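PDB 6NX5: pumilio domain-containing protein C56F2.08c from Schizosaccharomyces pombe, which probably binds AU-rich regions of mRNA 3' untranslated regions, a role probably shared by the RNA recognition motif of this fragment and other modules of the full-length protein. Local coordinates for residues Ser25-Val30 against Ile53-Ala58; Ala19-Phe24 against Lys31-Leu36; Val44-Glu47 against Ser51-Val54. One frame throughout, in Å; residues are numbered along the deposited sequence.

Contact 1: Ser25-Val30 against Ile53-Ala58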
loop_
_atom_site.group_PDB
_atom_site.type_symbol
_atom_site.label_atom_id
_atom_site.label_comp_id
_atom_site.label_asym_id
_atom_site.label_seq_id
_atom_site.Cartn_x
_atom_site.Cartn_y
_atom_site.Cartn_z
ATOM N N SER A 25 8.884 -6.221 -13.254
ATOM C CA SER A 25 10.245 -6.742 -13.341
ATOM C C SER A 25 11.068 -6.096 -14.450
ATOM O O SER A 25 12.282 -6.311 -14.493
ATOM C CB SER A 25 10.225 -8.258 -13.541
ATOM O OG SER A 25 9.711 -8.915 -12.400
ATOM N N ALA A 26 10.456 -5.307 -15.336
ATOM C CA ALA A 26 11.242 -4.584 -16.325
ATOM C C ALA A 26 12.193 -3.577 -15.689
ATOM O O ALA A 26 13.181 -3.196 -16.321
ATOM C CB ALA A 26 10.328 -3.861 -17.311
ATOM N N TYR A 27 11.922 -3.125 -14.464
ATOM C CA TYR A 27 12.674 -2.017 -13.886
ATOM C C TYR A 27 13.567 -2.416 -12.721
ATOM O O TYR A 27 14.307 -1.572 -12.202
ATOM C CB TYR A 27 11.700 -0.914 -13.460
ATOM C CG TYR A 27 10.780 -0.576 -14.597
ATOM C CD1 TYR A 27 11.230 0.181 -15.671
ATOM C CD2 TYR A 27 9.484 -1.071 -14.638
ATOM C CE1 TYR A 27 10.399 0.468 -16.742
ATOM C CE2 TYR A 27 8.650 -0.785 -15.696
ATOM C CZ TYR A 27 9.109 -0.017 -16.742
ATOM O OH TYR A 27 8.272 0.264 -17.795
ATOM N N GLY A 28 13.538 -3.667 -12.306
ATOM C CA GLY A 28 14.372 -4.085 -11.202
ATOM C C GLY A 28 13.881 -5.394 -10.619
ATOM O O GLY A 28 13.041 -6.083 -11.201
ATOM N N ASN A 29 14.447 -5.724 -9.458
ATOM C CA ASN A 29 14.147 -6.981 -8.773
ATOM C C ASN A 29 12.942 -6.746 -7.872
ATOM O O ASN A 29 13.063 -6.144 -6.808
ATOM C CB ASN A 29 15.349 -7.466 -7.969
ATOM C CG ASN A 29 16.542 -7.820 -8.847
ATOM O OD1 ASN A 29 17.605 -7.208 -8.738
ATOM N ND2 ASN A 29 16.370 -8.811 -9.720
ATOM N N VAL A 30 11.772 -7.226 -8.298
ATOM C CA VAL A 30 10.577 -7.085 -7.472
ATOM C C VAL A 30 10.713 -7.964 -6.238
ATOM O O VAL A 30 10.943 -9.177 -6.342
ATOM C CB VAL A 30 9.322 -7.454 -8.271
ATOM C CG1 VAL A 30 8.084 -7.437 -7.368
ATOM C CG2 VAL A 30 9.155 -6.516 -9.468
ATOM N N ILE A 53 11.815 4.398 -8.176
ATOM C CA ILE A 53 11.625 5.686 -8.852
ATOM C C ILE A 53 11.518 5.485 -10.358
ATOM O O ILE A 53 10.643 6.056 -11.021
ATOM C CB ILE A 53 12.781 6.649 -8.516
ATOM C CG1 ILE A 53 12.738 7.056 -7.044
ATOM C CG2 ILE A 53 12.734 7.906 -9.422
ATOM C CD1 ILE A 53 14.031 7.781 -6.614
ATOM N N VAL A 54 12.415 4.683 -10.925
ATOM C CA VAL A 54 12.398 4.472 -12.371
ATOM C C VAL A 54 11.098 3.806 -12.803
ATOM O O VAL A 54 10.503 4.188 -13.819
ATOM C CB VAL A 54 13.627 3.654 -12.799
ATOM C CG1 VAL A 54 13.455 3.109 -14.236
ATOM C CG2 VAL A 54 14.866 4.541 -12.709
ATOM N N ALA A 55 10.640 2.805 -12.043
ATOM C CA ALA A 55 9.374 2.139 -12.352
ATOM C C ALA A 55 8.204 3.110 -12.281
ATOM O O ALA A 55 7.336 3.129 -13.169
ATOM C CB ALA A 55 9.151 0.962 -11.393
ATOM N N ARG A 56 8.155 3.921 -11.224
ATOM C CA ARG A 56 7.082 4.898 -11.076
ATOM C C ARG A 56 7.066 5.870 -12.251
ATOM O O ARG A 56 6.008 6.157 -12.821
ATOM C CB ARG A 56 7.257 5.637 -9.740
ATOM C CG ARG A 56 6.050 6.472 -9.297
ATOM C CD ARG A 56 6.007 7.866 -9.922
ATOM N NE ARG A 56 7.335 8.471 -10.007
ATOM C CZ ARG A 56 7.940 9.094 -9.003
ATOM N NH1 ARG A 56 7.340 9.227 -7.835
ATOM N NH2 ARG A 56 9.150 9.593 -9.172
ATOM N N ASP A 57 8.234 6.397 -12.619
ATOM C CA ASP A 57 8.315 7.319 -13.750
ATOM C C ASP A 57 7.896 6.646 -15.045
ATOM O O ASP A 57 7.282 7.281 -15.918
ATOM C CB ASP A 57 9.745 7.831 -13.907
ATOM C CG ASP A 57 10.125 8.838 -12.859
ATOM O OD1 ASP A 57 11.308 9.227 -12.838
ATOM O OD2 ASP A 57 9.255 9.229 -12.055
ATOM N N ALA A 58 8.261 5.376 -15.218
ATOM C CA ALA A 58 7.952 4.709 -16.481
ATOM C C ALA A 58 6.475 4.350 -16.606
ATOM O O ALA A 58 5.948 4.301 -17.724
ATOM C CB ALA A 58 8.803 3.460 -16.633
#

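Contact 2: Ala19-Phe24 against Lys31-Leu36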
loop_
_atom_site.group_PDB
_atom_site.type_symbol
_atom_site.label_atom_id
_atom_site.label_comp_id
_atom_site.label_asym_id
_atom_site.label_seq_id
_atom_site.Cartn_x
_atom_site.Cartn_y
_atom_site.Cartn_z
ATOM N N ALA A 19 0.681 -11.217 -13.435
ATOM C CA ALA A 19 0.805 -10.199 -14.472
ATOM C C ALA A 19 1.555 -8.978 -13.952
ATOM O O ALA A 19 2.381 -8.390 -14.661
ATOM C CB ALA A 19 -0.581 -9.808 -14.995
ATOM N N ILE A 20 1.298 -8.601 -12.702
ATOM C CA ILE A 20 1.947 -7.422 -12.141
ATOM C C ILE A 20 3.449 -7.645 -12.007
ATOM O O ILE A 20 4.246 -6.743 -12.290
ATOM C CB ILE A 20 1.277 -7.060 -10.805
ATOM C CG1 ILE A 20 -0.141 -6.564 -11.103
ATOM C CG2 ILE A 20 2.090 -6.006 -10.048
ATOM C CD1 ILE A 20 -1.010 -6.448 -9.908
ATOM N N HIS A 21 3.866 -8.839 -11.576
ATOM C CA HIS A 21 5.300 -9.125 -11.502
ATOM C C HIS A 21 5.952 -8.996 -12.868
ATOM O O HIS A 21 7.019 -8.386 -13.007
ATOM C CB HIS A 21 5.553 -10.519 -10.923
ATOM C CG HIS A 21 7.005 -10.835 -10.740
ATOM N ND1 HIS A 21 7.858 -11.030 -11.804
ATOM C CD2 HIS A 21 7.761 -10.960 -9.623
ATOM C CE1 HIS A 21 9.069 -11.301 -11.350
ATOM N NE2 HIS A 21 9.037 -11.261 -10.031
ATOM N N ALA A 22 5.328 -9.580 -13.891
ATOM C CA ALA A 22 5.861 -9.469 -15.241
ATOM C C ALA A 22 6.079 -8.014 -15.636
ATOM O O ALA A 22 7.135 -7.658 -16.171
ATOM C CB ALA A 22 4.916 -10.162 -16.227
ATOM N N LEU A 23 5.106 -7.153 -15.345
ATOM C CA LEU A 23 5.204 -5.755 -15.748
ATOM C C LEU A 23 6.275 -5.015 -14.955
ATOM O O LEU A 23 7.059 -4.247 -15.523
ATOM C CB LEU A 23 3.849 -5.075 -15.574
ATOM C CG LEU A 23 3.774 -3.563 -15.769
ATOM C CD1 LEU A 23 3.812 -3.217 -17.247
ATOM C CD2 LEU A 23 2.511 -3.025 -15.117
ATOM N N PHE A 24 6.336 -5.232 -13.645
ATOM C CA PHE A 24 7.250 -4.423 -12.850
ATOM C C PHE A 24 8.677 -4.967 -12.848
ATOM O O PHE A 24 9.609 -4.226 -12.517
ATOM C CB PHE A 24 6.700 -4.279 -11.426
ATOM C CG PHE A 24 5.641 -3.223 -11.312
ATOM C CD1 PHE A 24 5.975 -1.935 -10.899
ATOM C CD2 PHE A 24 4.325 -3.493 -11.650
ATOM C CE1 PHE A 24 5.017 -0.953 -10.797
ATOM C CE2 PHE A 24 3.359 -2.503 -11.584
ATOM C CZ PHE A 24 3.708 -1.229 -11.148
ATOM N N LYS A 31 10.546 -7.364 -5.064
ATOM C CA LYS A 31 10.752 -8.075 -3.807
ATOM C C LYS A 31 9.492 -8.777 -3.329
ATOM O O LYS A 31 9.571 -9.881 -2.783
ATOM C CB LYS A 31 11.250 -7.109 -2.724
ATOM C CG LYS A 31 11.944 -7.779 -1.537
ATOM C CD LYS A 31 10.980 -8.110 -0.415
ATOM C CE LYS A 31 11.616 -9.041 0.614
ATOM N NZ LYS A 31 10.606 -9.702 1.500
ATOM N N ASP A 32 8.332 -8.161 -3.531
ATOM C CA ASP A 32 7.073 -8.708 -3.053
ATOM C C ASP A 32 5.964 -7.995 -3.800
ATOM O O ASP A 32 6.150 -6.873 -4.283
ATOM C CB ASP A 32 6.898 -8.509 -1.543
ATOM C CG ASP A 32 7.525 -9.620 -0.726
ATOM O OD1 ASP A 32 7.317 -10.805 -1.056
ATOM O OD2 ASP A 32 8.249 -9.300 0.237
ATOM N N ILE A 33 4.816 -8.659 -3.883
ATOM C CA ILE A 33 3.595 -8.086 -4.447
ATOM C C ILE A 33 2.444 -8.477 -3.535
ATOM O O ILE A 33 2.362 -9.631 -3.107
ATOM C CB ILE A 33 3.329 -8.572 -5.884
ATOM C CG1 ILE A 33 4.463 -8.123 -6.799
ATOM C CG2 ILE A 33 1.977 -8.057 -6.391
ATOM C CD1 ILE A 33 4.474 -8.856 -8.117
ATOM N N TRP A 34 1.583 -7.515 -3.208
ATOM C CA TRP A 34 0.325 -7.766 -2.515
ATOM C C TRP A 34 -0.827 -7.252 -3.368
ATOM O O TRP A 34 -0.742 -6.169 -3.953
ATOM C CB TRP A 34 0.266 -7.068 -1.159
ATOM C CG TRP A 34 1.311 -7.485 -0.185
ATOM C CD1 TRP A 34 1.158 -8.367 0.833
ATOM C CD2 TRP A 34 2.654 -7.008 -0.114
ATOM N NE1 TRP A 34 2.333 -8.487 1.538
ATOM C CE2 TRP A 34 3.271 -7.663 0.971
ATOM C CE3 TRP A 34 3.403 -6.098 -0.863
ATOM C CZ2 TRP A 34 4.592 -7.430 1.331
ATOM C CZ3 TRP A 34 4.723 -5.860 -0.495
ATOM C CH2 TRP A 34 5.302 -6.529 0.587
ATOM N N MET A 35 -1.912 -8.017 -3.440
ATOM C CA MET A 35 -3.094 -7.599 -4.177
ATOM C C MET A 35 -4.128 -7.043 -3.209
ATOM O O MET A 35 -4.338 -7.599 -2.130
ATOM C CB MET A 35 -3.695 -8.770 -4.958
ATOM C CG MET A 35 -2.717 -9.407 -5.929
ATOM S SD MET A 35 -2.127 -8.259 -7.183
ATOM C CE MET A 35 -3.652 -7.963 -8.093
ATOM N N LEU A 36 -4.761 -5.936 -3.592
ATOM C CA LEU A 36 -5.815 -5.313 -2.793
ATOM C C LEU A 36 -7.190 -5.682 -3.320
ATOM O O LEU A 36 -8.100 -4.852 -3.339
ATOM C CB LEU A 36 -5.642 -3.801 -2.756
ATOM C CG LEU A 36 -4.402 -3.315 -2.002
ATOM C CD1 LEU A 36 -4.161 -1.825 -2.208
ATOM C CD2 LEU A 36 -4.511 -3.623 -0.520
#

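Contact 3: Val44-Glu47 against Ser51-Val54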
loop_
_atom_site.group_PDB
_atom_site.type_symbol
_atom_site.label_atom_id
_atom_site.label_comp_id
_atom_site.label_asym_id
_atom_site.label_seq_id
_atom_site.Cartn_x
_atom_site.Cartn_y
_atom_site.Cartn_z
ATOM N N VAL A 44 3.578 -3.027 -4.720
ATOM C CA VAL A 44 4.767 -3.635 -5.301
ATOM C C VAL A 44 5.968 -3.093 -4.551
ATOM O O VAL A 44 6.080 -1.875 -4.360
ATOM C CB VAL A 44 4.911 -3.314 -6.798
ATOM C CG1 VAL A 44 6.175 -3.955 -7.349
ATOM C CG2 VAL A 44 3.679 -3.742 -7.578
ATOM N N SER A 45 6.862 -3.978 -4.121
ATOM C CA SER A 45 8.049 -3.564 -3.389
ATOM C C SER A 45 9.316 -3.858 -4.175
ATOM O O SER A 45 9.430 -4.894 -4.842
ATOM C CB SER A 45 8.132 -4.245 -2.015
ATOM O OG SER A 45 8.423 -5.621 -2.141
ATOM N N TYR A 46 10.259 -2.922 -4.087
ATOM C CA TYR A 46 11.639 -3.076 -4.520
ATOM C C TYR A 46 12.552 -2.794 -3.340
ATOM O O TYR A 46 12.308 -1.857 -2.566
ATOM C CB TYR A 46 12.017 -2.092 -5.615
ATOM C CG TYR A 46 11.308 -2.208 -6.928
ATOM C CD1 TYR A 46 10.230 -1.387 -7.218
ATOM C CD2 TYR A 46 11.772 -3.066 -7.931
ATOM C CE1 TYR A 46 9.592 -1.440 -8.451
ATOM C CE2 TYR A 46 11.130 -3.125 -9.177
ATOM C CZ TYR A 46 10.052 -2.314 -9.429
ATOM O OH TYR A 46 9.416 -2.363 -10.647
ATOM N N GLU A 47 13.653 -3.536 -3.234
ATOM C CA GLU A 47 14.632 -3.185 -2.213
ATOM C C GLU A 47 15.300 -1.848 -2.527
ATOM O O GLU A 47 15.538 -1.046 -1.618
ATOM C CB GLU A 47 15.678 -4.295 -2.065
ATOM C CG GLU A 47 16.555 -4.168 -0.830
ATOM C CD GLU A 47 15.878 -4.654 0.443
ATOM O OE1 GLU A 47 16.542 -5.353 1.239
ATOM O OE2 GLU A 47 14.686 -4.338 0.651
ATOM N N SER A 51 15.318 1.756 -8.273
ATOM C CA SER A 51 14.428 0.925 -9.092
ATOM C C SER A 51 12.978 1.386 -8.970
ATOM O O SER A 51 12.256 1.484 -9.976
ATOM C CB SER A 51 14.529 -0.558 -8.704
ATOM O OG SER A 51 15.837 -1.078 -8.873
ATOM N N ALA A 52 12.532 1.671 -7.745
ATOM C CA ALA A 52 11.150 2.115 -7.551
ATOM C C ALA A 52 10.876 3.442 -8.257
ATOM O O ALA A 52 9.791 3.631 -8.823
ATOM C CB ALA A 52 10.826 2.231 -6.057
ATOM N N ILE A 53 11.815 4.398 -8.176
ATOM C CA ILE A 53 11.625 5.686 -8.852
ATOM C C ILE A 53 11.518 5.485 -10.358
ATOM O O ILE A 53 10.643 6.056 -11.021
ATOM C CB ILE A 53 12.781 6.649 -8.516
ATOM C CG1 ILE A 53 12.738 7.056 -7.044
ATOM C CG2 ILE A 53 12.734 7.906 -9.422
ATOM C CD1 ILE A 53 14.031 7.781 -6.614
ATOM N N VAL A 54 12.415 4.683 -10.925
ATOM C CA VAL A 54 12.398 4.472 -12.371
ATOM C C VAL A 54 11.098 3.806 -12.803
ATOM O O VAL A 54 10.503 4.188 -13.819
ATOM C CB VAL A 54 13.627 3.654 -12.799
ATOM C CG1 VAL A 54 13.455 3.109 -14.236
ATOM C CG2 VAL A 54 14.866 4.541 -12.709
#

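Contact 1: Ser25-Val30 against Ile53-Ala58
Tyr27 lies against one side of helix segment Ile53-Ala58, and its side chain is in contact from CB to the phenol oxygen. Tyr27 CB rests on Ala55 CB at 3.8 Å. The Tyr27 chi1 of -51° sets CG anti to the carbonyl carbon, which carries the ring along the helix flank. At the root of the ring, Tyr27 CG lies 3.8 Å from Ala55 CA, whose C-H points into the pi cloud: Ala55 CA is 4.2 Å from the centroid of the Tyr27 ring and 26° off its normal, a CH-pi contact. The two ring borders then part company. CD2 keeps to Ala55 CB, whereas Tyr27 CD1 meets Val54 CG1 at 3.9 Å. In the beta-alpha-beta-beta-alpha-beta fold of the RRM this ties the turn between helix 17-24 and strand 30-35 to the second helix, 49-59, on the back of the four-stranded sheet. One turn after Val54, Ala58 CB sits obliquely to the outer part of the ring, 3.4 Å from Tyr27 CE1 and 3.4 Å from Tyr27 OH. Ala26 CB covers the opposite face near its rim. With the ring cut back to an alanine, Ala55 and Ala58 would probably lose their aromatic cover, and the turn its hold on the helix. Toward the sheet, Tyr27 and Ala55 both touch Tyr46 of strand 42-46, while Arg56 leaves the helix on another side to pack on Val73 and Leu75.

Contact 2: Ala19-Phe24 against Lys31-Leu36
Ile33 CD1 pushes in beside the backbone of His21, 3.4 Å from His21 CB and 3.5 Å from His21 CA, so the methyl meets the root of the histidine while the imidazole stands oblique to it. The two side chains cross at about a right angle. Ile20 makes two contacts with its two branches. Its CG2 lies 4.2 Å from Ile33 CD1, and its CD1 runs tip to tip into Met35, 3.5 Å from Met35 SD and equally near Met35 CE. The thioether reaches the helix because the Met35 chain folds back at chi2 (-61°) and chi3 (-66°). This is helix 17-24 of the RRM packing on the back of the sheet over strand 30-35, outermost in this chain's own sheet, with segment axes 9.5 Å apart at closest approach and N-to-C directions 137° apart. Further out, Ile20 also touches Ala42 and Val44 of the neighbouring strand and Leu11 and Thr15, and Phe24 of the same helix sinks onto Leu6 and Val8. On the strand's outer side, Trp34 and Met35 pair in an antiparallel ladder with a strand of the second subunit, and Ile33 O is hydrogen-bonded to Ser79 OG of that subunit.

Contact 3: Val44-Glu47 against Ser51-Val54
Tyr46, the last residue of strand 42-46, lays its ring against Ser51 and Ala52 near the start of helix 49-59, and the strand leading up to it fixes where that ring stands. Val44 is bound through its backbone to Leu6 and turns its side chain into the core, against Ile20, Phe24 and Val30. Ser45 follows, pointing away from the helix, with its backbone paired to Lys31 and Asp32 of the adjacent strand. At Tyr46 the direction reverses toward the helix, while the backbone is bonded to Ser4 on the other neighbouring strand. A chi1 of -64° places CG anti to the carbonyl carbon and brings the ring against the helix. Ser51 CB sits over one face, 4.2 Å from the centroid of the Tyr46 ring and 28° off its normal, a CH-pi contact displaced toward Tyr46 CD2, which it meets at 3.8 Å. On the other border of the ring, Tyr46 CD1 approaches Ala52 CA at 3.6 Å and Ala52 CB at 3.8 Å, obliquely to the ring plane. The small side chains of Ser51 and Ala52 probably allow this close approach. The buried hydroxyl at the far end of the ring donates a hydrogen bond to Phe24 O at the end of helix 17-24, a carbonyl that the helix dipole probably makes a stronger acceptor. Apolar contacts thus set the position of the ring, while the bond to Phe24 O satisfies its buried polar atom and probably restrains its far end.

In the fold
From the N terminus, the first strand of the sheet leads into helix 17-24, where contact 2 opens. It closes on strand 30-35, bringing the turn 25-30 round between its two segments. That turn starts contact 1, which does not close until helix 49-59, so contacts 1 and 2 cross. Contact 3 is the short link from strand 42-46 to the same helix; it falls within the span of contact 1 and overlaps it at Ile53 and Val54. Contact 2 joins the first helix to the outermost strand of this chain's own sheet, whereas contacts 1 and 3 bring the second helix to the turn and the inner strand. Val30 packs on both Phe24 and Tyr46, connecting all three.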